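Endoglucanase A (Clostridium cellulolyticum, PDB 1EDG) hydrolyses internal beta-1,4-glucosidic bonds of cellulose, acting as a family 5 glycoside hydrolase built on a TIM-barrel catalytic domain. Local coordinates at residues S58-T63 with F355-C360; N343-T348 with F362-I367; N76-P81 with N108-N113; L29-N34 with D369-Y374. One frame throughout, in Å; residues are numbered along the deposited sequence.

Contact 1. Residues S58-T63 with F355-C360; sequences SGIKTT and FDRRSC
Two loops at the C-terminal ends of the barrel strands meet here: the one leading into helix 64-73 brings I60 and S58 against R357, in the turn of the small hairpin made by strands 355-356 and 361-362. I60 spreads over the hairpin with both branches. Its CG2 rests 4.0 Å from R357 CB, while the longer branch, with CG1 trans to the backbone N (chi1 -175°), carries CD1 to 3.8 Å from the carbonyl O of R357 and on to the CA of R358. R357 bends at chi2 and chi3, which turns its guanidinium back toward the first loop, and there NH2 passes 3.7 Å from S58 CB. The polar link is made through a water. It lies in the guanidinium plane and accepts from R357 NH2 at 2.9 Å, then donates to I60 O and to T62 OG1, so that one molecule ties three groups of the two loops. NH2 has a second partner in T38 OG1, and T62 OG1 also bonds E54. Within the hairpin turn, D356 OD2 takes both S359 N (3.0 Å) and S359 OG (2.7 Å), an Asx motif, with R358 NH1 near it by charge alone. Such loop-to-loop contact between the first and last beta-alpha connections lies at the C-terminal end of the barrel, the end that carries the active site in TIM-barrel enzymes.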
loop_
_atom_site.group_PDB
_atom_site.type_symbol
_atom_site.label_atom_id
_atom_site.label_comp_id
_atom_site.label_asym_id
_atom_site.label_seq_id
_atom_site.Cartn_x
_atom_site.Cartn_y
_atom_site.Cartn_z
ATOM N N SER A 58 -5.592 16.620 -1.129
ATOM C CA SER A 58 -4.338 16.839 -1.842
ATOM C C SER A 58 -4.092 18.297 -2.208
ATOM O O SER A 58 -2.953 18.766 -2.199
ATOM C CB SER A 58 -4.313 15.993 -3.108
ATOM O OG SER A 58 -5.292 16.442 -4.023
ATOM N N GLY A 59 -5.161 18.983 -2.601
ATOM C CA GLY A 59 -5.065 20.379 -2.978
ATOM C C GLY A 59 -4.666 20.629 -4.421
ATOM O O GLY A 59 -4.469 21.782 -4.809
ATOM N N ILE A 60 -4.585 19.578 -5.233
ATOM C CA ILE A 60 -4.191 19.743 -6.628
ATOM C C ILE A 60 -4.589 18.524 -7.460
ATOM O O ILE A 60 -4.549 17.390 -6.972
ATOM C CB ILE A 60 -2.655 20.011 -6.736
ATOM C CG1 ILE A 60 -2.252 20.301 -8.182
ATOM C CG2 ILE A 60 -1.860 18.838 -6.159
ATOM C CD1 ILE A 60 -0.791 20.701 -8.341
ATOM N N LYS A 61 -5.019 18.766 -8.695
ATOM C CA LYS A 61 -5.428 17.697 -9.597
ATOM C C LYS A 61 -4.212 17.018 -10.224
ATOM O O LYS A 61 -3.277 17.684 -10.682
ATOM C CB LYS A 61 -6.348 18.240 -10.689
ATOM C CG LYS A 61 -6.914 17.176 -11.613
ATOM C CD LYS A 61 -7.907 17.770 -12.604
ATOM C CE LYS A 61 -8.335 16.740 -13.638
ATOM N NZ LYS A 61 -9.263 17.294 -14.663
ATOM N N THR A 62 -4.242 15.691 -10.249
ATOM C CA THR A 62 -3.156 14.885 -10.794
ATOM C C THR A 62 -2.979 15.074 -12.295
ATOM O O THR A 62 -3.956 15.093 -13.038
ATOM C CB THR A 62 -3.423 13.394 -10.523
ATOM O OG1 THR A 62 -3.859 13.233 -9.166
ATOM C CG2 THR A 62 -2.161 12.573 -10.748
ATOM N N THR A 63 -1.732 15.187 -12.742
ATOM C CA THR A 63 -1.440 15.352 -14.165
ATOM C C THR A 63 -0.418 14.316 -14.636
ATOM O O THR A 63 0.276 13.707 -13.823
ATOM C CB THR A 63 -0.885 16.761 -14.452
ATOM O OG1 THR A 63 0.346 16.948 -13.736
ATOM C CG2 THR A 63 -1.884 17.825 -14.011
ATOM N N PHE A 355 7.174 14.385 -2.676
ATOM C CA PHE A 355 7.124 14.919 -4.033
ATOM C C PHE A 355 6.221 16.152 -4.060
ATOM O O PHE A 355 5.021 16.056 -3.771
ATOM C CB PHE A 355 6.592 13.854 -4.994
ATOM C CG PHE A 355 6.467 14.318 -6.422
ATOM C CD1 PHE A 355 7.596 14.557 -7.195
ATOM C CD2 PHE A 355 5.216 14.459 -7.011
ATOM C CE1 PHE A 355 7.482 14.926 -8.531
ATOM C CE2 PHE A 355 5.089 14.831 -8.347
ATOM C CZ PHE A 355 6.225 15.062 -9.111
ATOM N N ASP A 356 6.801 17.311 -4.360
ATOM C CA ASP A 356 6.024 18.543 -4.433
ATOM C C ASP A 356 5.298 18.524 -5.770
ATOM O O ASP A 356 5.884 18.822 -6.813
ATOM C CB ASP A 356 6.939 19.768 -4.340
ATOM C CG ASP A 356 6.166 21.058 -4.115
ATOM O OD1 ASP A 356 5.772 21.325 -2.962
ATOM O OD2 ASP A 356 5.952 21.807 -5.086
ATOM N N ARG A 357 4.028 18.129 -5.742
ATOM C CA ARG A 357 3.216 18.035 -6.954
ATOM C C ARG A 357 3.026 19.365 -7.677
ATOM O O ARG A 357 2.789 19.401 -8.884
ATOM C CB ARG A 357 1.868 17.372 -6.639
ATOM C CG ARG A 357 1.945 15.841 -6.669
ATOM C CD ARG A 357 1.462 15.168 -5.388
ATOM N NE ARG A 357 0.045 14.843 -5.440
ATOM C CZ ARG A 357 -0.571 13.941 -4.676
ATOM N NH1 ARG A 357 0.076 13.224 -3.763
ATOM N NH2 ARG A 357 -1.868 13.773 -4.819
ATOM N N ARG A 358 3.181 20.453 -6.935
ATOM C CA ARG A 358 3.048 21.799 -7.479
ATOM C C ARG A 358 4.170 22.097 -8.482
ATOM O O ARG A 358 3.905 22.508 -9.613
ATOM C CB ARG A 358 3.102 22.804 -6.334
ATOM C CG ARG A 358 2.633 24.199 -6.674
ATOM C CD ARG A 358 3.040 25.172 -5.576
ATOM N NE ARG A 358 2.844 24.614 -4.237
ATOM C CZ ARG A 358 3.834 24.255 -3.421
ATOM N NH1 ARG A 358 5.098 24.394 -3.802
ATOM N NH2 ARG A 358 3.559 23.752 -2.225
ATOM N N SER A 359 5.415 21.848 -8.080
ATOM C CA SER A 359 6.575 22.110 -8.933
ATOM C C SER A 359 7.141 20.887 -9.647
ATOM O O SER A 359 8.118 20.996 -10.392
ATOM C CB SER A 359 7.675 22.774 -8.108
ATOM O OG SER A 359 7.946 22.037 -6.928
ATOM N N CYS A 360 6.521 19.730 -9.427
ATOM C CA CYS A 360 6.955 18.470 -10.027
ATOM C C CYS A 360 8.387 18.066 -9.692
ATOM O O CYS A 360 9.134 17.607 -10.556
ATOM C CB CYS A 360 6.738 18.459 -11.542
ATOM S SG CYS A 360 5.047 18.055 -12.042
HETATM O O HOH W 1 -2.737 15.118 -7.269
#

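Contact 2. Residues N343-T348 with F362-I367; sequences NNFSGT and FKFPEI
The backbones stay well apart, with the closest CA atoms, those of F345 and K363, 9.3 Å from each other, and only long side chains bridge the gap. F345 does this with one corner of its ring. Its CE1 lies 3.8 Å from K363 CG and equally close to CB, and CZ comes within 4.1 Å of the same CG, so the aliphatic root of the lysine does the touching while its end leads away. The same CE1 also approaches F364 CE2 at 4.2 Å, the second ring's atom lying near the plane of the F345 ring, at its edge. K363 CB also sits 4.0 Å above one face of the F364 ring, toward the rim. F345 belongs to the loop after the last barrel strand, 336-339, and F364 is the N-cap residue of the final helix, 365-374, its carbonyl O accepting from I367 N. The loop is shaped beside F345 by an Asx turn: N344 OD1 accepts S346 N from above the carbonyl plane and S346 OG, at 2.7 Å, on an in-plane lone pair. N344 ND2 meets T348 O almost straight, N-H...O 174°, in its own amide plane. F364 has a cation-pi partner in R319 of helix 316-332.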
loop_
_atom_site.group_PDB
_atom_site.type_symbol
_atom_site.label_atom_id
_atom_site.label_comp_id
_atom_site.label_asym_id
_atom_site.label_seq_id
_atom_site.Cartn_x
_atom_site.Cartn_y
_atom_site.Cartn_z
ATOM N N ASN A 343 1.597 14.532 -0.047
ATOM C CA ASN A 343 1.734 15.908 -0.552
ATOM C C ASN A 343 1.545 16.989 0.528
ATOM O O ASN A 343 1.321 18.160 0.216
ATOM C CB ASN A 343 0.753 16.126 -1.717
ATOM C CG ASN A 343 1.041 17.397 -2.512
ATOM O OD1 ASN A 343 0.117 18.140 -2.863
ATOM N ND2 ASN A 343 2.309 17.625 -2.845
ATOM N N ASN A 344 1.705 16.611 1.791
ATOM C CA ASN A 344 1.536 17.546 2.895
ATOM C C ASN A 344 2.833 18.210 3.358
ATOM O O ASN A 344 3.698 17.562 3.951
ATOM C CB ASN A 344 0.849 16.855 4.081
ATOM C CG ASN A 344 0.625 17.797 5.259
ATOM O OD1 ASN A 344 0.640 19.022 5.102
ATOM N ND2 ASN A 344 0.426 17.232 6.441
ATOM N N PHE A 345 2.956 19.505 3.080
ATOM C CA PHE A 345 4.121 20.298 3.475
ATOM C C PHE A 345 3.652 21.523 4.275
ATOM O O PHE A 345 4.366 22.524 4.365
ATOM C CB PHE A 345 4.882 20.794 2.238
ATOM C CG PHE A 345 5.336 19.702 1.310
ATOM C CD1 PHE A 345 6.558 19.066 1.508
ATOM C CD2 PHE A 345 4.556 19.332 0.217
ATOM C CE1 PHE A 345 6.997 18.083 0.630
ATOM C CE2 PHE A 345 4.986 18.346 -0.668
ATOM C CZ PHE A 345 6.208 17.722 -0.462
ATOM N N SER A 346 2.468 21.435 4.873
ATOM C CA SER A 346 1.896 22.549 5.628
ATOM C C SER A 346 2.407 22.757 7.053
ATOM O O SER A 346 1.962 23.678 7.739
ATOM C CB SER A 346 0.374 22.415 5.664
ATOM O OG SER A 346 -0.021 21.303 6.451
ATOM N N GLY A 347 3.316 21.904 7.512
ATOM C CA GLY A 347 3.831 22.037 8.865
ATOM C C GLY A 347 2.846 21.583 9.929
ATOM O O GLY A 347 3.125 21.671 11.126
ATOM N N THR A 348 1.700 21.073 9.495
ATOM C CA THR A 348 0.672 20.597 10.407
ATOM C C THR A 348 0.151 19.250 9.910
ATOM O O THR A 348 0.175 18.974 8.708
ATOM C CB THR A 348 -0.493 21.603 10.488
ATOM O OG1 THR A 348 -0.002 22.859 10.971
ATOM C CG2 THR A 348 -1.578 21.102 11.429
ATOM N N PHE A 362 10.994 16.563 -6.139
ATOM C CA PHE A 362 11.089 16.095 -4.764
ATOM C C PHE A 362 11.731 17.117 -3.830
ATOM O O PHE A 362 12.762 17.716 -4.150
ATOM C CB PHE A 362 11.848 14.764 -4.712
ATOM C CG PHE A 362 11.116 13.626 -5.369
ATOM C CD1 PHE A 362 11.224 13.408 -6.740
ATOM C CD2 PHE A 362 10.321 12.769 -4.616
ATOM C CE1 PHE A 362 10.549 12.349 -7.349
ATOM C CE2 PHE A 362 9.643 11.707 -5.217
ATOM C CZ PHE A 362 9.759 11.499 -6.584
ATOM N N LYS A 363 11.117 17.297 -2.665
ATOM C CA LYS A 363 11.592 18.240 -1.662
ATOM C C LYS A 363 12.725 17.723 -0.771
ATOM O O LYS A 363 13.519 18.516 -0.246
ATOM C CB LYS A 363 10.424 18.728 -0.808
ATOM C CG LYS A 363 9.603 19.818 -1.473
ATOM C CD LYS A 363 10.323 21.156 -1.393
ATOM C CE LYS A 363 9.693 22.204 -2.307
ATOM N NZ LYS A 363 10.031 21.971 -3.745
ATOM N N PHE A 364 12.793 16.409 -0.579
ATOM C CA PHE A 364 13.852 15.806 0.239
ATOM C C PHE A 364 14.463 14.740 -0.660
ATOM O O PHE A 364 14.418 13.550 -0.343
ATOM C CB PHE A 364 13.251 15.159 1.492
ATOM C CG PHE A 364 12.403 16.091 2.310
ATOM C CD1 PHE A 364 12.991 17.023 3.162
ATOM C CD2 PHE A 364 11.013 16.039 2.229
ATOM C CE1 PHE A 364 12.204 17.895 3.925
ATOM C CE2 PHE A 364 10.219 16.902 2.983
ATOM C CZ PHE A 364 10.812 17.830 3.833
ATOM N N PRO A 365 15.109 15.165 -1.765
ATOM C CA PRO A 365 15.719 14.238 -2.721
ATOM C C PRO A 365 16.712 13.211 -2.186
ATOM O O PRO A 365 16.762 12.095 -2.699
ATOM C CB PRO A 365 16.331 15.171 -3.767
ATOM C CG PRO A 365 16.707 16.372 -2.971
ATOM C CD PRO A 365 15.510 16.556 -2.064
ATOM N N GLU A 366 17.475 13.563 -1.152
ATOM C CA GLU A 366 18.455 12.633 -0.583
ATOM C C GLU A 366 17.779 11.367 -0.053
ATOM O O GLU A 366 18.320 10.269 -0.187
ATOM C CB GLU A 366 19.264 13.283 0.537
ATOM C CG GLU A 366 20.138 14.457 0.103
ATOM C CD GLU A 366 19.452 15.808 0.237
ATOM O OE1 GLU A 366 18.201 15.867 0.300
ATOM O OE2 GLU A 366 20.179 16.822 0.296
ATOM N N ILE A 367 16.595 11.522 0.538
ATOM C CA ILE A 367 15.859 10.375 1.071
ATOM C C ILE A 367 15.477 9.443 -0.072
ATOM O O ILE A 367 15.754 8.245 -0.026
ATOM C CB ILE A 367 14.561 10.807 1.806
ATOM C CG1 ILE A 367 14.903 11.595 3.074
ATOM C CG2 ILE A 367 13.712 9.576 2.149
ATOM C CD1 ILE A 367 13.681 12.206 3.765
#

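Contact 3. Residues N76-P81 with N108-N113; sequences NTVRIP and NYCIDN
With V78 CG1 trans to the backbone N (chi1 178°) and C110 SG trans to its own carbonyl carbon (chi1 -52°), the forked valine and the thiol are brought together between strand 77-80 and helix 97-111. The sulfur settles against the whole fork: it lies 3.8 Å from V78 CB, 3.8 Å from V78 CG2 and 4.0 Å from V78 CG1, so no single methyl carries the contact. Two residues further along the strand, I80 points to the same side and its extended chain sends CD1 to 4.4 Å from C110 SG, a looser approach that completes the patch. I80 also reaches V106 and V107, one turn earlier in the helix, and C110 touches V117 on the next strand. All three touching residues are buried, and the contact is apolar throughout. The side chains of T77 and R79 alternate with them and leave on the other side of the strand. R79 goes into the barrel, where it forms salt bridges with E166 and E307 and a hydrogen bond with N34. Further along, N113 N bonds C110 O at 3.0 Å. V78 pairs through its backbone with Y116 and I118 of the following strand, 116-120. Strand 77-80, helix 97-111 and strand 116-120 thus make up a beta-alpha-beta crossover, of the kind that successive beta-alpha units form around a TIM barrel, with the helix packed on the outward side chains of the parallel strands.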
loop_
_atom_site.group_PDB
_atom_site.type_symbol
_atom_site.label_atom_id
_atom_site.label_comp_id
_atom_site.label_asym_id
_atom_site.label_seq_id
_atom_site.Cartn_x
_atom_site.Cartn_y
_atom_site.Cartn_z
ATOM N N ASN A 76 9.059 2.360 -10.247
ATOM C CA ASN A 76 8.455 1.628 -11.359
ATOM C C ASN A 76 7.031 1.145 -11.040
ATOM O O ASN A 76 6.396 0.459 -11.846
ATOM C CB ASN A 76 9.331 0.452 -11.802
ATOM C CG ASN A 76 8.987 -0.039 -13.209
ATOM O OD1 ASN A 76 8.709 0.761 -14.104
ATOM N ND2 ASN A 76 9.005 -1.344 -13.409
ATOM N N THR A 77 6.516 1.557 -9.887
ATOM C CA THR A 77 5.174 1.158 -9.467
ATOM C C THR A 77 4.467 2.312 -8.772
ATOM O O THR A 77 5.070 3.027 -7.974
ATOM C CB THR A 77 5.252 -0.028 -8.471
ATOM O OG1 THR A 77 5.938 -1.124 -9.092
ATOM C CG2 THR A 77 3.855 -0.477 -8.040
ATOM N N VAL A 78 3.198 2.517 -9.105
ATOM C CA VAL A 78 2.411 3.555 -8.449
ATOM C C VAL A 78 1.192 2.886 -7.818
ATOM O O VAL A 78 0.494 2.111 -8.480
ATOM C CB VAL A 78 1.888 4.631 -9.445
ATOM C CG1 VAL A 78 1.039 5.658 -8.697
ATOM C CG2 VAL A 78 3.050 5.322 -10.146
ATOM N N ARG A 79 0.988 3.100 -6.523
ATOM C CA ARG A 79 -0.200 2.557 -5.879
ATOM C C ARG A 79 -1.190 3.719 -5.851
ATOM O O ARG A 79 -0.828 4.858 -5.501
ATOM C CB ARG A 79 0.066 2.040 -4.456
ATOM C CG ARG A 79 -1.135 1.233 -3.921
ATOM C CD ARG A 79 -0.866 0.465 -2.630
ATOM N NE ARG A 79 -0.878 1.386 -1.518
ATOM C CZ ARG A 79 -1.673 1.321 -0.455
ATOM N NH1 ARG A 79 -2.555 0.348 -0.285
ATOM N NH2 ARG A 79 -1.647 2.325 0.393
ATOM N N ILE A 80 -2.416 3.439 -6.265
ATOM C CA ILE A 80 -3.465 4.448 -6.313
ATOM C C ILE A 80 -4.602 4.097 -5.347
ATOM O O ILE A 80 -5.495 3.310 -5.681
ATOM C CB ILE A 80 -4.018 4.585 -7.756
ATOM C CG1 ILE A 80 -2.893 4.993 -8.719
ATOM C CG2 ILE A 80 -5.153 5.593 -7.795
ATOM C CD1 ILE A 80 -3.310 5.042 -10.170
ATOM N N PRO A 81 -4.551 4.635 -4.118
ATOM C CA PRO A 81 -5.578 4.387 -3.103
ATOM C C PRO A 81 -6.900 5.019 -3.544
ATOM O O PRO A 81 -6.916 6.188 -3.944
ATOM C CB PRO A 81 -5.032 5.132 -1.883
ATOM C CG PRO A 81 -3.564 5.135 -2.097
ATOM C CD PRO A 81 -3.452 5.440 -3.555
ATOM N N ASN A 108 -4.126 5.289 -16.523
ATOM C CA ASN A 108 -3.507 5.344 -17.837
ATOM C C ASN A 108 -2.220 6.161 -17.876
ATOM O O ASN A 108 -1.323 5.843 -18.648
ATOM C CB ASN A 108 -4.510 5.824 -18.887
ATOM C CG ASN A 108 -5.496 4.737 -19.280
ATOM O OD1 ASN A 108 -5.304 3.567 -18.941
ATOM N ND2 ASN A 108 -6.541 5.107 -20.011
ATOM N N TYR A 109 -2.115 7.190 -17.035
ATOM C CA TYR A 109 -0.893 7.998 -16.973
ATOM C C TYR A 109 0.266 7.056 -16.639
ATOM O O TYR A 109 1.345 7.150 -17.226
ATOM C CB TYR A 109 -0.950 9.041 -15.851
ATOM C CG TYR A 109 -1.931 10.177 -16.012
ATOM C CD1 TYR A 109 -2.525 10.465 -17.241
ATOM C CD2 TYR A 109 -2.263 10.970 -14.915
ATOM C CE1 TYR A 109 -3.437 11.525 -17.366
ATOM C CE2 TYR A 109 -3.166 12.024 -15.027
ATOM C CZ TYR A 109 -3.749 12.295 -16.249
ATOM O OH TYR A 109 -4.658 13.323 -16.339
ATOM N N CYS A 110 0.026 6.154 -15.684
ATOM C CA CYS A 110 1.028 5.186 -15.228
ATOM C C CYS A 110 1.280 4.058 -16.232
ATOM O O CYS A 110 2.431 3.735 -16.541
ATOM C CB CYS A 110 0.603 4.598 -13.880
ATOM S SG CYS A 110 0.204 5.819 -12.621
ATOM N N ILE A 111 0.204 3.467 -16.746
ATOM C CA ILE A 111 0.314 2.388 -17.718
ATOM C C ILE A 111 1.042 2.848 -18.984
ATOM O O ILE A 111 1.841 2.097 -19.547
ATOM C CB ILE A 111 -1.079 1.823 -18.091
ATOM C CG1 ILE A 111 -1.733 1.161 -16.871
ATOM C CG2 ILE A 111 -0.971 0.832 -19.244
ATOM C CD1 ILE A 111 -0.995 -0.060 -16.336
ATOM N N ASP A 112 0.782 4.078 -19.425
ATOM C CA ASP A 112 1.435 4.597 -20.623
ATOM C C ASP A 112 2.928 4.824 -20.404
ATOM O O ASP A 112 3.695 4.919 -21.360
ATOM C CB ASP A 112 0.745 5.876 -21.117
ATOM C CG ASP A 112 -0.639 5.606 -21.711
ATOM O OD1 ASP A 112 -0.965 4.430 -21.999
ATOM O OD2 ASP A 112 -1.406 6.577 -21.889
ATOM N N ASN A 113 3.331 4.912 -19.140
ATOM C CA ASN A 113 4.736 5.082 -18.784
ATOM C C ASN A 113 5.382 3.715 -18.530
ATOM O O ASN A 113 6.456 3.634 -17.937
ATOM C CB ASN A 113 4.873 5.960 -17.537
ATOM C CG ASN A 113 4.973 7.443 -17.869
ATOM O OD1 ASN A 113 5.580 7.828 -18.867
ATOM N ND2 ASN A 113 4.388 8.281 -17.026
#

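Contact 4. Residues L29-N34 with D369-Y374; sequences LRLGWN and DGMVKY
L31 overlaps M371 and V372 of the last helix, crossing both side chains at about a right angle, its CD1 mainly facing M371 and its CD2 mainly V372. CD2 meets V372 CG2 at 3.8 Å and also comes close to the helix backbone, 4.0 Å from V372 N. CD1 turns to M371 CE, likewise 4.0 Å away, which the methionine presents by a bend at chi3 (69°) after an extended chi2. V372 divides its two branches in the same way: CG2 serves L31, and CG1 lies beside the end of R30, 3.8 Å from NH2 and 4.0 Å from NH1. That arginine is drawn out straight from CG to NE and approaches the valine obliquely, an apolar touch on a charged group whose NE is hydrogen-bonded to F376 O, further along the chain. R30 itself is the first residue after helix 21-29 and has positive phi, 64°, a kink from which the chain runs into strand 32-34. L31 therefore sits just ahead of the first barrel strand, and its backbone pairs with N76. Around the patch, M371 also touches M323 and V327 of helix 316-332 and L339 of strand 336-339, while L31 meets F75 and A375. Helix 365-374 thus lies beside helix 316-332 on the outside of the barrel, against the seam where the first strand, 32-34, joins the eighth, 336-339.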
loop_
_atom_site.group_PDB
_atom_site.type_symbol
_atom_site.label_atom_id
_atom_site.label_comp_id
_atom_site.label_asym_id
_atom_site.label_seq_id
_atom_site.Cartn_x
_atom_site.Cartn_y
_atom_site.Cartn_z
ATOM N N LEU A 29 8.842 -4.815 -10.077
ATOM C CA LEU A 29 8.122 -3.628 -9.606
ATOM C C LEU A 29 9.122 -2.581 -9.106
ATOM O O LEU A 29 8.830 -1.377 -9.086
ATOM C CB LEU A 29 7.133 -3.993 -8.490
ATOM C CG LEU A 29 6.094 -5.097 -8.746
ATOM C CD1 LEU A 29 5.048 -5.061 -7.649
ATOM C CD2 LEU A 29 5.419 -4.926 -10.071
ATOM N N ARG A 30 10.283 -3.077 -8.675
ATOM C CA ARG A 30 11.427 -2.295 -8.198
ATOM C C ARG A 30 11.307 -1.434 -6.934
ATOM O O ARG A 30 12.023 -1.665 -5.951
ATOM C CB ARG A 30 12.032 -1.476 -9.345
ATOM C CG ARG A 30 13.438 -0.997 -9.030
ATOM C CD ARG A 30 14.072 -0.261 -10.188
ATOM N NE ARG A 30 15.465 0.073 -9.894
ATOM C CZ ARG A 30 16.005 1.277 -10.066
ATOM N NH1 ARG A 30 15.274 2.282 -10.533
ATOM N NH2 ARG A 30 17.286 1.472 -9.781
ATOM N N LEU A 31 10.448 -0.420 -6.986
ATOM C CA LEU A 31 10.223 0.502 -5.869
ATOM C C LEU A 31 8.928 1.228 -6.221
ATOM O O LEU A 31 8.718 1.581 -7.381
ATOM C CB LEU A 31 11.377 1.513 -5.766
ATOM C CG LEU A 31 11.316 2.555 -4.645
ATOM C CD1 LEU A 31 11.437 1.883 -3.290
ATOM C CD2 LEU A 31 12.432 3.573 -4.829
ATOM N N GLY A 32 8.066 1.451 -5.237
ATOM C CA GLY A 32 6.805 2.118 -5.526
ATOM C C GLY A 32 6.552 3.444 -4.824
ATOM O O GLY A 32 7.203 3.787 -3.836
ATOM N N TRP A 33 5.547 4.161 -5.312
ATOM C CA TRP A 33 5.165 5.449 -4.754
ATOM C C TRP A 33 3.632 5.477 -4.651
ATOM O O TRP A 33 2.942 5.005 -5.555
ATOM C CB TRP A 33 5.655 6.555 -5.692
ATOM C CG TRP A 33 5.351 7.944 -5.250
ATOM C CD1 TRP A 33 6.043 8.688 -4.341
ATOM C CD2 TRP A 33 4.312 8.786 -5.756
ATOM N NE1 TRP A 33 5.503 9.952 -4.257
ATOM C CE2 TRP A 33 4.437 10.036 -5.111
ATOM C CE3 TRP A 33 3.289 8.607 -6.696
ATOM C CZ2 TRP A 33 3.572 11.109 -5.380
ATOM C CZ3 TRP A 33 2.429 9.675 -6.965
ATOM C CH2 TRP A 33 2.580 10.907 -6.306
ATOM N N ASN A 34 3.113 5.990 -3.536
ATOM C CA ASN A 34 1.666 6.099 -3.315
ATOM C C ASN A 34 1.131 7.475 -3.711
ATOM O O ASN A 34 1.696 8.490 -3.308
ATOM C CB ASN A 34 1.336 5.948 -1.830
ATOM C CG ASN A 34 1.155 4.516 -1.400
ATOM O OD1 ASN A 34 0.111 3.924 -1.647
ATOM N ND2 ASN A 34 2.141 3.976 -0.686
ATOM N N ASP A 369 16.757 9.288 -3.136
ATOM C CA ASP A 369 17.918 8.761 -3.859
ATOM C C ASP A 369 18.511 7.584 -3.085
ATOM O O ASP A 369 19.015 6.634 -3.684
ATOM C CB ASP A 369 18.967 9.853 -4.097
ATOM C CG ASP A 369 18.521 10.865 -5.140
ATOM O OD1 ASP A 369 17.615 10.539 -5.937
ATOM O OD2 ASP A 369 19.064 11.988 -5.168
ATOM N N GLY A 370 18.428 7.652 -1.758
ATOM C CA GLY A 370 18.909 6.573 -0.911
ATOM C C GLY A 370 18.043 5.337 -1.118
ATOM O O GLY A 370 18.543 4.210 -1.176
ATOM N N MET A 371 16.733 5.548 -1.259
ATOM C CA MET A 371 15.800 4.445 -1.491
ATOM C C MET A 371 16.040 3.786 -2.852
ATOM O O MET A 371 16.060 2.561 -2.959
ATOM C CB MET A 371 14.352 4.931 -1.400
ATOM C CG MET A 371 13.944 5.362 -0.002
ATOM S SD MET A 371 12.264 6.027 0.030
ATOM C CE MET A 371 11.287 4.534 -0.303
ATOM N N VAL A 372 16.214 4.596 -3.894
ATOM C CA VAL A 372 16.457 4.063 -5.232
ATOM C C VAL A 372 17.773 3.281 -5.270
ATOM O O VAL A 372 17.856 2.209 -5.872
ATOM C CB VAL A 372 16.478 5.189 -6.297
ATOM C CG1 VAL A 372 16.838 4.619 -7.662
ATOM C CG2 VAL A 372 15.116 5.856 -6.367
ATOM N N LYS A 373 18.778 3.799 -4.578
ATOM C CA LYS A 373 20.086 3.161 -4.532
ATOM C C LYS A 373 20.028 1.742 -3.956
ATOM O O LYS A 373 20.691 0.838 -4.455
ATOM C CB LYS A 373 21.048 4.036 -3.720
ATOM C CG LYS A 373 22.415 3.437 -3.485
ATOM C CD LYS A 373 23.320 4.443 -2.793
ATOM C CE LYS A 373 24.610 3.786 -2.330
ATOM N NZ LYS A 373 25.247 2.992 -3.418
ATOM N N TYR A 374 19.187 1.540 -2.946
ATOM C CA TYR A 374 19.086 0.239 -2.306
ATOM C C TYR A 374 17.914 -0.651 -2.714
ATOM O O TYR A 374 17.762 -1.758 -2.189
ATOM C CB TYR A 374 19.161 0.415 -0.792
ATOM C CG TYR A 374 20.525 0.910 -0.363
ATOM C CD1 TYR A 374 21.655 0.101 -0.519
ATOM C CD2 TYR A 374 20.700 2.199 0.141
ATOM C CE1 TYR A 374 22.923 0.566 -0.188
ATOM C CE2 TYR A 374 21.970 2.677 0.477
ATOM C CZ TYR A 374 23.078 1.855 0.306
ATOM O OH TYR A 374 24.338 2.327 0.609
#

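Contact 3 is the fully buried one and contact 2 the surface one; contacts 1 and 4 are partly buried. Contacts 3 and 4 both pack a helix on the barrel, apolar for the most part, and their strands, 77-80 and 32-34, are neighbours joined by R79 N to W33 O and by R79 NE to N34 OD1. Contacts 1 and 2 instead join loops beyond the strand ends, and they touch through F355 and F362 and between N343 and the hairpin. Only contact 1 bridges its segments with a water. Contacts 2 and 4 share helix 365-374, the first using its N-terminal approach and the second its later turns.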